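Local coordinates for protein SusD homolog (Bacteroides thetaiotaomicron, PDB 3EHM) that probably binds mucin O-glycans at the outer membrane as a SusD-like lipoprotein, for their uptake and use by this gut bacterium, at residues 23-28 with 104-109; 61-66 with 451-456; 216-221 with 518-523. All blocks are in the same frame, centred on the assembly; numbering follows the deposited sequence.

Interaction 1. Residues 23-28 with 104-109; sequences LKYGAR and NEIYEI
Arg-28 and Glu-105 form a salt bridge across two antiparallel helices, with Arg-28 NE donating to Glu-105 OE1 at 2.7 Å and a nearly straight N-H...O angle of 170°. The acceptor lies close to the guanidinium plane, whereas NE meets OE1 from above the carboxylate plane; the two flat groups are turned 70° against each other, so the bridge rests on a single N-H...O bond rather than a two-pronged pairing. A second bond fixes the rotation of the guanidinium: NH1 donates to the carbonyl O of Lys-24, one turn earlier in the same helix, at 2.8 Å. With NE and NH1 both engaged, one face of the group receives the methyl CD1 of Ile-109, 3.4 Å from NH1. The aliphatic root of the arginine is used too, its CB resting on Ile-106 CG1 at 3.8 Å. With an alanine here, Glu-105 would probably lose its partner across the helices, and the CD1 methyl of Ile-109 the flat group that covers it.

Farther along, Ile-109 CG2, anti to its own backbone N, comes to 3.4 Å from the OH of Tyr-25, and also touches CE2; that hydroxyl has a weak hydrogen bond with Glu-118. Ile-106 CG2 meets CD2 of the same ring at 4.0 Å. The extended chain of Lys-24 slides past Ile-109 in the opposite direction, and its NZ goes on to a salt bridge with Glu-118; Ile-121 and Ala-125 of helix 116-140 touch Tyr-25 and Ile-106.

The segment axes approach to 10.0 Å at 162°, an antiparallel pairing of helices 23-36 and 85-110 in a fold whose regular structure is mostly helix. Buried Ile-106 and Tyr-25 thus supply the inner packing, while the ion pair lies at the partly exposed margin, where solvent would probably moderate its strength.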
loop_
_atom_site.group_PDB
_atom_site.type_symbol
_atom_site.label_atom_id
_atom_site.label_comp_id
_atom_site.label_asym_id
_atom_site.label_seq_id
_atom_site.Cartn_x
_atom_site.Cartn_y
_atom_site.Cartn_z
ATOM N N LEU A 23 29.675 4.282 11.332
ATOM C CA LEU A 23 29.789 2.834 11.230
ATOM C C LEU A 23 28.838 2.095 12.164
ATOM O O LEU A 23 28.311 1.043 11.807
ATOM C CB LEU A 23 31.225 2.391 11.526
ATOM C CG LEU A 23 32.225 2.477 10.373
ATOM C CD1 LEU A 23 33.641 2.317 10.905
ATOM C CD2 LEU A 23 31.914 1.394 9.348
ATOM N N LYS A 24 28.615 2.641 13.355
ATOM C CA LYS A 24 27.738 1.993 14.323
ATOM C C LYS A 24 26.259 1.978 13.943
ATOM O O LYS A 24 25.490 1.194 14.499
ATOM C CB LYS A 24 27.899 2.641 15.701
ATOM C CG LYS A 24 27.534 4.109 15.762
ATOM C CD LYS A 24 27.874 4.674 17.134
ATOM C CE LYS A 24 27.646 6.174 17.190
ATOM N NZ LYS A 24 28.046 6.733 18.515
ATOM N N TYR A 25 25.866 2.831 13.000
ATOM C CA TYR A 25 24.468 2.911 12.570
ATOM C C TYR A 25 24.178 2.213 11.238
ATOM O O TYR A 25 23.049 1.804 10.979
ATOM C CB TYR A 25 24.044 4.376 12.434
ATOM C CG TYR A 25 24.118 5.176 13.711
ATOM C CD1 TYR A 25 25.041 6.215 13.856
ATOM C CD2 TYR A 25 23.260 4.906 14.773
ATOM C CE1 TYR A 25 25.100 6.966 15.033
ATOM C CE2 TYR A 25 23.313 5.644 15.948
ATOM C CZ TYR A 25 24.231 6.672 16.072
ATOM O OH TYR A 25 24.270 7.398 17.241
ATOM N N GLY A 26 25.205 2.100 10.403
ATOM C CA GLY A 26 25.072 1.504 9.081
ATOM C C GLY A 26 24.275 0.230 8.864
ATOM O O GLY A 26 23.262 0.244 8.157
ATOM N N ALA A 27 24.737 -0.875 9.438
ATOM C CA ALA A 27 24.064 -2.159 9.278
ATOM C C ALA A 27 22.619 -2.100 9.762
ATOM O O ALA A 27 21.714 -2.622 9.113
ATOM C CB ALA A 27 24.825 -3.242 10.033
ATOM N N ARG A 28 22.413 -1.466 10.909
ATOM C CA ARG A 28 21.081 -1.332 11.481
ATOM C C ARG A 28 20.152 -0.540 10.569
ATOM O O ARG A 28 18.999 -0.921 10.362
ATOM C CB ARG A 28 21.177 -0.648 12.842
ATOM C CG ARG A 28 21.765 -1.537 13.918
ATOM C CD ARG A 28 22.323 -0.715 15.062
ATOM N NE ARG A 28 22.671 -1.555 16.201
ATOM C CZ ARG A 28 23.844 -1.520 16.821
ATOM N NH1 ARG A 28 24.788 -0.684 16.408
ATOM N NH2 ARG A 28 24.067 -2.312 17.862
ATOM N N ASN A 104 15.207 0.311 17.510
ATOM C CA ASN A 104 15.404 0.444 18.944
ATOM C C ASN A 104 16.874 0.568 19.326
ATOM O O ASN A 104 17.216 1.309 20.247
ATOM C CB ASN A 104 14.771 -0.739 19.677
ATOM C CG ASN A 104 14.731 -0.539 21.181
ATOM O OD1 ASN A 104 14.282 0.498 21.672
ATOM N ND2 ASN A 104 15.191 -1.540 21.921
ATOM N N GLU A 105 17.744 -0.155 18.622
ATOM C CA GLU A 105 19.174 -0.082 18.915
ATOM C C GLU A 105 19.725 1.279 18.494
ATOM O O GLU A 105 20.560 1.857 19.187
ATOM C CB GLU A 105 19.933 -1.196 18.193
ATOM C CG GLU A 105 19.398 -2.584 18.488
ATOM C CD GLU A 105 20.315 -3.685 17.988
ATOM O OE1 GLU A 105 20.988 -3.481 16.952
ATOM O OE2 GLU A 105 20.351 -4.758 18.628
ATOM N N ILE A 106 19.253 1.786 17.357
ATOM C CA ILE A 106 19.692 3.088 16.864
ATOM C C ILE A 106 19.245 4.151 17.862
ATOM O O ILE A 106 20.007 5.048 18.217
ATOM C CB ILE A 106 19.075 3.404 15.476
ATOM C CG1 ILE A 106 19.676 2.473 14.420
ATOM C CG2 ILE A 106 19.323 4.867 15.100
ATOM C CD1 ILE A 106 19.141 2.713 13.019
ATOM N N TYR A 107 18.001 4.034 18.315
ATOM C CA TYR A 107 17.431 4.967 19.279
ATOM C C TYR A 107 18.267 4.991 20.555
ATOM O O TYR A 107 18.658 6.053 21.041
ATOM C CB TYR A 107 15.993 4.555 19.612
ATOM C CG TYR A 107 15.312 5.427 20.644
ATOM C CD1 TYR A 107 15.073 6.777 20.396
ATOM C CD2 TYR A 107 14.891 4.898 21.863
ATOM C CE1 TYR A 107 14.431 7.579 21.336
ATOM C CE2 TYR A 107 14.247 5.692 22.810
ATOM C CZ TYR A 107 14.021 7.030 22.539
ATOM O OH TYR A 107 13.376 7.817 23.467
ATOM N N GLU A 108 18.540 3.811 21.096
ATOM C CA GLU A 108 19.319 3.703 22.320
ATOM C C GLU A 108 20.682 4.376 22.179
ATOM O O GLU A 108 21.154 5.042 23.101
ATOM C CB GLU A 108 19.491 2.226 22.695
ATOM C CG GLU A 108 20.413 1.990 23.879
ATOM C CD GLU A 108 20.327 0.574 24.423
ATOM O OE1 GLU A 108 21.087 0.255 25.362
ATOM O OE2 GLU A 108 19.499 -0.217 23.917
ATOM N N ILE A 109 21.301 4.218 21.014
ATOM C CA ILE A 109 22.621 4.787 20.764
ATOM C C ILE A 109 22.647 6.293 20.510
ATOM O O ILE A 109 23.566 6.985 20.942
ATOM C CB ILE A 109 23.295 4.098 19.556
ATOM C CG1 ILE A 109 23.431 2.596 19.815
ATOM C CG2 ILE A 109 24.667 4.709 19.306
ATOM C CD1 ILE A 109 23.898 1.804 18.597
#

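Interaction 2. Residues 61-66 with 451-456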
loop_
_atom_site.group_PDB
_atom_site.type_symbol
_atom_site.label_atom_id
_atom_site.label_comp_id
_atom_site.label_asym_id
_atom_site.label_seq_id
_atom_site.Cartn_x
_atom_site.Cartn_y
_atom_site.Cartn_z
ATOM N N GLY A 61 -2.785 -7.044 -1.656
ATOM C CA GLY A 61 -2.809 -6.936 -3.109
ATOM C C GLY A 61 -3.843 -7.841 -3.759
ATOM O O GLY A 61 -4.360 -7.554 -4.843
ATOM N N ASN A 62 -4.128 -8.954 -3.095
ATOM C CA ASN A 62 -5.111 -9.910 -3.580
ATOM C C ASN A 62 -6.515 -9.378 -3.305
ATOM O O ASN A 62 -7.383 -9.430 -4.176
ATOM C CB ASN A 62 -4.884 -11.265 -2.897
ATOM C CG ASN A 62 -6.148 -12.109 -2.808
ATOM O OD1 ASN A 62 -6.789 -12.418 -3.818
ATOM N ND2 ASN A 62 -6.502 -12.498 -1.588
ATOM N N TYR A 63 -6.727 -8.849 -2.101
ATOM C CA TYR A 63 -8.027 -8.308 -1.714
ATOM C C TYR A 63 -8.521 -7.240 -2.698
ATOM O O TYR A 63 -9.655 -7.301 -3.173
ATOM C CB TYR A 63 -7.954 -7.672 -0.320
ATOM C CG TYR A 63 -7.454 -8.570 0.802
ATOM C CD1 TYR A 63 -6.839 -8.018 1.928
ATOM C CD2 TYR A 63 -7.593 -9.958 0.743
ATOM C CE1 TYR A 63 -6.368 -8.823 2.966
ATOM C CE2 TYR A 63 -7.125 -10.776 1.777
ATOM C CZ TYR A 63 -6.511 -10.198 2.884
ATOM O OH TYR A 63 -6.019 -10.988 3.897
ATOM N N ILE A 64 -7.666 -6.261 -2.994
ATOM C CA ILE A 64 -8.034 -5.163 -3.887
ATOM C C ILE A 64 -7.860 -5.427 -5.376
ATOM O O ILE A 64 -8.060 -4.533 -6.193
ATOM C CB ILE A 64 -7.266 -3.882 -3.536
ATOM C CG1 ILE A 64 -5.765 -4.114 -3.733
ATOM C CG2 ILE A 64 -7.603 -3.453 -2.114
ATOM C CD1 ILE A 64 -4.909 -2.969 -3.289
ATOM N N GLY A 65 -7.460 -6.636 -5.736
ATOM C CA GLY A 65 -7.343 -6.958 -7.145
ATOM C C GLY A 65 -6.104 -6.559 -7.915
ATOM O O GLY A 65 -6.139 -6.536 -9.152
ATOM N N TYR A 66 -5.026 -6.213 -7.218
ATOM C CA TYR A 66 -3.774 -5.893 -7.904
ATOM C C TYR A 66 -3.273 -7.244 -8.410
ATOM O O TYR A 66 -2.742 -7.361 -9.516
ATOM C CB TYR A 66 -2.718 -5.351 -6.930
ATOM C CG TYR A 66 -2.642 -3.848 -6.765
ATOM C CD1 TYR A 66 -1.657 -3.285 -5.957
ATOM C CD2 TYR A 66 -3.532 -2.993 -7.412
ATOM C CE1 TYR A 66 -1.553 -1.912 -5.792
ATOM C CE2 TYR A 66 -3.438 -1.608 -7.255
ATOM C CZ TYR A 66 -2.444 -1.079 -6.443
ATOM O OH TYR A 66 -2.327 0.277 -6.273
ATOM N N GLU A 451 -1.024 0.444 0.715
ATOM C CA GLU A 451 -1.566 1.798 0.609
ATOM C C GLU A 451 -2.893 1.787 -0.155
ATOM O O GLU A 451 -3.840 2.464 0.227
ATOM C CB GLU A 451 -0.557 2.715 -0.090
ATOM C CG GLU A 451 -0.963 4.183 -0.191
ATOM C CD GLU A 451 -1.226 4.838 1.158
ATOM O OE1 GLU A 451 -0.630 4.409 2.173
ATOM O OE2 GLU A 451 -2.018 5.805 1.195
ATOM N N ALA A 452 -2.960 1.007 -1.230
ATOM C CA ALA A 452 -4.180 0.921 -2.024
ATOM C C ALA A 452 -5.310 0.299 -1.206
ATOM O O ALA A 452 -6.465 0.715 -1.303
ATOM C CB ALA A 452 -3.925 0.101 -3.275
ATOM N N TRP A 453 -4.968 -0.706 -0.405
ATOM C CA TRP A 453 -5.943 -1.384 0.436
ATOM C C TRP A 453 -6.445 -0.427 1.519
ATOM O O TRP A 453 -7.630 -0.408 1.844
ATOM C CB TRP A 453 -5.305 -2.626 1.063
ATOM C CG TRP A 453 -6.202 -3.377 1.984
ATOM C CD1 TRP A 453 -7.549 -3.566 1.849
ATOM C CD2 TRP A 453 -5.811 -4.094 3.156
ATOM N NE1 TRP A 453 -8.020 -4.361 2.866
ATOM C CE2 TRP A 453 -6.974 -4.701 3.684
ATOM C CE3 TRP A 453 -4.588 -4.290 3.812
ATOM C CZ2 TRP A 453 -6.951 -5.488 4.838
ATOM C CZ3 TRP A 453 -4.566 -5.077 4.964
ATOM C CH2 TRP A 453 -5.743 -5.665 5.462
ATOM N N THR A 454 -5.537 0.371 2.068
ATOM C CA THR A 454 -5.897 1.350 3.090
ATOM C C THR A 454 -6.819 2.414 2.489
ATOM O O THR A 454 -7.841 2.773 3.080
ATOM C CB THR A 454 -4.640 2.044 3.660
ATOM O OG1 THR A 454 -3.824 1.071 4.322
ATOM C CG2 THR A 454 -5.022 3.134 4.650
ATOM N N GLU A 455 -6.461 2.912 1.310
ATOM C CA GLU A 455 -7.270 3.937 0.666
ATOM C C GLU A 455 -8.651 3.441 0.272
ATOM O O GLU A 455 -9.617 4.202 0.315
ATOM C CB GLU A 455 -6.532 4.517 -0.544
ATOM C CG GLU A 455 -5.427 5.471 -0.133
ATOM C CD GLU A 455 -5.968 6.691 0.601
ATOM O OE1 GLU A 455 -6.399 7.650 -0.073
ATOM O OE2 GLU A 455 -5.982 6.685 1.852
ATOM N N TYR A 456 -8.757 2.172 -0.111
ATOM C CA TYR A 456 -10.058 1.614 -0.465
ATOM C C TYR A 456 -10.938 1.555 0.783
ATOM O O TYR A 456 -12.101 1.960 0.761
ATOM C CB TYR A 456 -9.923 0.201 -1.032
ATOM C CG TYR A 456 -11.261 -0.500 -1.146
ATOM C CD1 TYR A 456 -12.147 -0.192 -2.179
ATOM C CD2 TYR A 456 -11.671 -1.421 -0.176
ATOM C CE1 TYR A 456 -13.412 -0.778 -2.246
ATOM C CE2 TYR A 456 -12.933 -2.013 -0.231
ATOM C CZ TYR A 456 -13.797 -1.686 -1.268
ATOM O OH TYR A 456 -15.045 -2.259 -1.327
#
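Tyr-63 turns an edge toward a face of Trp-453 in a T-shaped (edge-to-face) pair: the tyrosine ring and the six-membered ring of the indole have centroids 5.3 Å apart and planes at 63°. The leading atom is Tyr-63 CD1, 3.8 Å from Trp-453 CE2, with CE1 following over CZ2. Beside this pair Ile-64 drives both of its branches into helix 449-459. Its CG2 lies 3.7 Å from CA of Trp-453, and its CD1 presses on the methyl of Ala-452, where CD1 to CB is only 3.2 Å, tighter than usual van der Waals contact. A chi1 of 63° sets CG1 between the backbone N and the carbonyl carbon, and the extended chi2 then carries CD1 to that methyl. Tyr-66 closes on Ala-452 from another direction, its OH 3.4 Å from CB, while Ile-64 CD1 sits over the centre of the Tyr-66 ring.

These three side chains fan out from the C-terminal end of helix 60-63, which finishes in a Schellman motif. Gly-65 has a positive phi of 82°; its N bonds back to Asn-62 O at 3.2 Å, and Tyr-66 N makes a weak bond to Gly-61 O. At these backbone angles a CB would be jammed against the carbonyl O of Ile-64, so glycine suits the turn, and the reversal of the chain brings Tyr-66 round to the same helix that Tyr-63 and Ile-64 face.

In the second shell, polar ends hold the two tyrosines. Tyr-63 OH is hydrogen-bonded to Glu-78 O and Tyr-66 OH to Tyr-442 O, while the hydroxyl of Tyr-442 bonds Ile-64 O. Helix 429-445 thereby holds Ile-64 and Tyr-66 through Tyr-442, and Val-139 of helix 116-140 packs on Trp-453.

Interaction 3. Residues 216-221 with 518-523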
loop_
_atom_site.group_PDB
_atom_site.type_symbol
_atom_site.label_atom_id
_atom_site.label_comp_id
_atom_site.label_asym_id
_atom_site.label_seq_id
_atom_site.Cartn_x
_atom_site.Cartn_y
_atom_site.Cartn_z
ATOM N N HIS A 216 -8.715 13.651 7.084
ATOM C CA HIS A 216 -9.648 14.755 6.852
ATOM C C HIS A 216 -11.138 14.435 6.986
ATOM O O HIS A 216 -11.905 15.282 7.445
ATOM C CB HIS A 216 -9.335 15.455 5.513
ATOM C CG HIS A 216 -10.053 14.892 4.324
ATOM N ND1 HIS A 216 -11.323 15.289 3.967
ATOM C CD2 HIS A 216 -9.652 14.013 3.375
ATOM C CE1 HIS A 216 -11.674 14.681 2.848
ATOM N NE2 HIS A 216 -10.678 13.901 2.467
ATOM N N PHE A 217 -11.557 13.225 6.621
ATOM C CA PHE A 217 -12.968 12.870 6.745
ATOM C C PHE A 217 -13.392 12.668 8.202
ATOM O O PHE A 217 -14.484 13.074 8.602
ATOM C CB PHE A 217 -13.289 11.601 5.943
ATOM C CG PHE A 217 -13.594 11.859 4.490
ATOM C CD1 PHE A 217 -12.882 11.205 3.490
ATOM C CD2 PHE A 217 -14.591 12.763 4.123
ATOM C CE1 PHE A 217 -13.153 11.448 2.139
ATOM C CE2 PHE A 217 -14.870 13.013 2.777
ATOM C CZ PHE A 217 -14.149 12.354 1.784
ATOM N N ILE A 218 -12.525 12.041 8.989
ATOM C CA ILE A 218 -12.814 11.767 10.394
ATOM C C ILE A 218 -12.453 12.937 11.304
ATOM O O ILE A 218 -13.149 13.206 12.283
ATOM C CB ILE A 218 -12.052 10.507 10.878
ATOM C CG1 ILE A 218 -12.600 9.265 10.175
ATOM C CG2 ILE A 218 -12.188 10.352 12.396
ATOM C CD1 ILE A 218 -14.036 8.923 10.548
ATOM N N ASP A 219 -11.365 13.631 10.980
ATOM C CA ASP A 219 -10.918 14.762 11.786
ATOM C C ASP A 219 -10.322 15.855 10.906
ATOM O O ASP A 219 -9.102 15.962 10.769
ATOM C CB ASP A 219 -9.873 14.301 12.804
ATOM C CG ASP A 219 -9.713 15.274 13.959
ATOM O OD1 ASP A 219 -9.667 16.497 13.714
ATOM O OD2 ASP A 219 -9.624 14.810 15.117
ATOM N N GLU A 220 -11.187 16.672 10.318
ATOM C CA GLU A 220 -10.740 17.752 9.448
ATOM C C GLU A 220 -9.808 18.740 10.154
ATOM O O GLU A 220 -8.883 19.282 9.543
ATOM C CB GLU A 220 -11.953 18.489 8.878
ATOM C CG GLU A 220 -11.597 19.693 8.034
ATOM C CD GLU A 220 -12.807 20.311 7.364
ATOM O OE1 GLU A 220 -13.862 20.430 8.026
ATOM O OE2 GLU A 220 -12.697 20.688 6.178
ATOM N N THR A 221 -10.049 18.974 11.439
ATOM C CA THR A 221 -9.221 19.897 12.209
ATOM C C THR A 221 -7.769 19.419 12.234
ATOM O O THR A 221 -6.850 20.195 11.981
ATOM C CB THR A 221 -9.740 20.031 13.657
ATOM O OG1 THR A 221 -11.085 20.534 13.643
ATOM C CG2 THR A 221 -8.863 20.982 14.451
ATOM N N LYS A 518 -14.106 -2.086 11.449
ATOM C CA LYS A 518 -13.623 -0.925 10.710
ATOM C C LYS A 518 -12.625 -0.099 11.511
ATOM O O LYS A 518 -12.803 0.131 12.710
ATOM C CB LYS A 518 -14.795 -0.035 10.290
ATOM C CG LYS A 518 -15.744 -0.679 9.290
ATOM C CD LYS A 518 -16.862 0.286 8.921
ATOM C CE LYS A 518 -17.861 -0.354 7.968
ATOM N NZ LYS A 518 -18.871 0.639 7.517
ATOM N N LEU A 519 -11.577 0.357 10.837
ATOM C CA LEU A 519 -10.567 1.155 11.502
ATOM C C LEU A 519 -11.019 2.595 11.684
ATOM O O LEU A 519 -12.045 3.010 11.145
ATOM C CB LEU A 519 -9.243 1.070 10.738
ATOM C CG LEU A 519 -8.683 -0.360 10.770
ATOM C CD1 LEU A 519 -7.374 -0.444 9.985
ATOM C CD2 LEU A 519 -8.459 -0.776 12.221
ATOM N N TRP A 520 -10.243 3.344 12.454
ATOM C CA TRP A 520 -10.549 4.730 12.781
ATOM C C TRP A 520 -10.785 5.705 11.630
ATOM O O TRP A 520 -11.721 6.506 11.690
ATOM C CB TRP A 520 -9.449 5.285 13.690
ATOM C CG TRP A 520 -9.628 6.732 14.050
ATOM C CD1 TRP A 520 -10.638 7.281 14.793
ATOM C CD2 TRP A 520 -8.772 7.816 13.671
ATOM N NE1 TRP A 520 -10.461 8.644 14.899
ATOM C CE2 TRP A 520 -9.324 8.997 14.220
ATOM C CE3 TRP A 520 -7.593 7.904 12.921
ATOM C CZ2 TRP A 520 -8.735 10.251 14.042
ATOM C CZ3 TRP A 520 -7.006 9.156 12.743
ATOM C CH2 TRP A 520 -7.581 10.312 13.303
ATOM N N TRP A 521 -9.953 5.652 10.591
ATOM C CA TRP A 521 -10.100 6.585 9.472
ATOM C C TRP A 521 -11.170 6.284 8.422
ATOM O O TRP A 521 -11.297 7.025 7.445
ATOM C CB TRP A 521 -8.750 6.809 8.772
ATOM C CG TRP A 521 -7.847 5.601 8.687
ATOM C CD1 TRP A 521 -6.616 5.458 9.271
ATOM C CD2 TRP A 521 -8.093 4.386 7.972
ATOM N NE1 TRP A 521 -6.084 4.228 8.963
ATOM C CE2 TRP A 521 -6.967 3.548 8.168
ATOM C CE3 TRP A 521 -9.155 3.919 7.184
ATOM C CZ2 TRP A 521 -6.875 2.269 7.604
ATOM C CZ3 TRP A 521 -9.061 2.643 6.621
ATOM C CH2 TRP A 521 -7.927 1.835 6.837
ATOM N N VAL A 522 -11.950 5.224 8.611
ATOM C CA VAL A 522 -12.984 4.906 7.630
ATOM C C VAL A 522 -14.024 6.018 7.666
ATOM O O VAL A 522 -14.599 6.299 8.715
ATOM C CB VAL A 522 -13.670 3.561 7.933
ATOM C CG1 VAL A 522 -14.805 3.321 6.932
ATOM C CG2 VAL A 522 -12.653 2.433 7.851
ATOM N N ARG A 523 -14.262 6.653 6.523
ATOM C CA ARG A 523 -15.214 7.753 6.473
ATOM C C ARG A 523 -16.660 7.307 6.616
ATOM O O ARG A 523 -17.016 6.170 6.295
ATOM C CB ARG A 523 -15.044 8.556 5.177
ATOM C CG ARG A 523 -15.506 7.866 3.900
ATOM C CD ARG A 523 -15.093 8.709 2.701
ATOM N NE ARG A 523 -15.569 8.203 1.417
ATOM C CZ ARG A 523 -16.460 8.827 0.652
ATOM N NH1 ARG A 523 -16.987 9.980 1.042
ATOM N NH2 ARG A 523 -16.802 8.313 -0.521
HETATM O O HOH W 1 -10.737 9.619 7.413
#
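Phe-217 and Arg-523 run side by side, pointing the same way, with Arg-523 CD over one face of the ring in a CH-pi contact 3.6 Å from the centroid and 24° off the normal. Arg-523 has CG between its backbone N and carbonyl carbon (chi1 71°) and an extended chain from there to NE, which lays the methylene chain along the phenyl. His-216 CE1 covers the opposite face, so the ring is sandwiched.

Ile-218 enters the type I turn of residues 519-522. Both its first and second torsions lie near -66°, which brings CD1 to the backbone of the 518-523 loop, 3.2 Å from Val-522 O, while CG1 reaches Trp-520 O at 3.3 Å. CG2 instead meets the Trp-520 indole obliquely, 3.5 Å from NE1. A water accepts weakly from Ile-218 N and lies 2.7 Å from Trp-521 O.

Beyond the contact, Arg-523 is paired with Glu-431, and Asp-219, the N-cap of helix 220-231, with Arg-165. The C-terminal loop thus packs on the link between helices 197-215 and 220-231, with helices 160-178 and 449-459 alongside.

Interactions 2 and 3 lie close together, their centres about 18 Å apart, and touch directly where Thr-454 CG2 packs 3.6 Å from Trp-521 CZ2; helix 449-459 therefore carries one segment of interaction 2 and also borders the C-terminal loop of interaction 3. Interaction 1 is remote, its centre about 33 Å from that of interaction 2 and about 35 Å from that of interaction 3. Along the chain, segments of interactions 1 and 2 alternate, as do those of 2 and 3, whereas interaction 1 closes before 3 opens. Helix 116-140 borders all three. Distant parts of the sequence are thus tied into one SusD-like body, its regular structure mostly helix, from periphery to core.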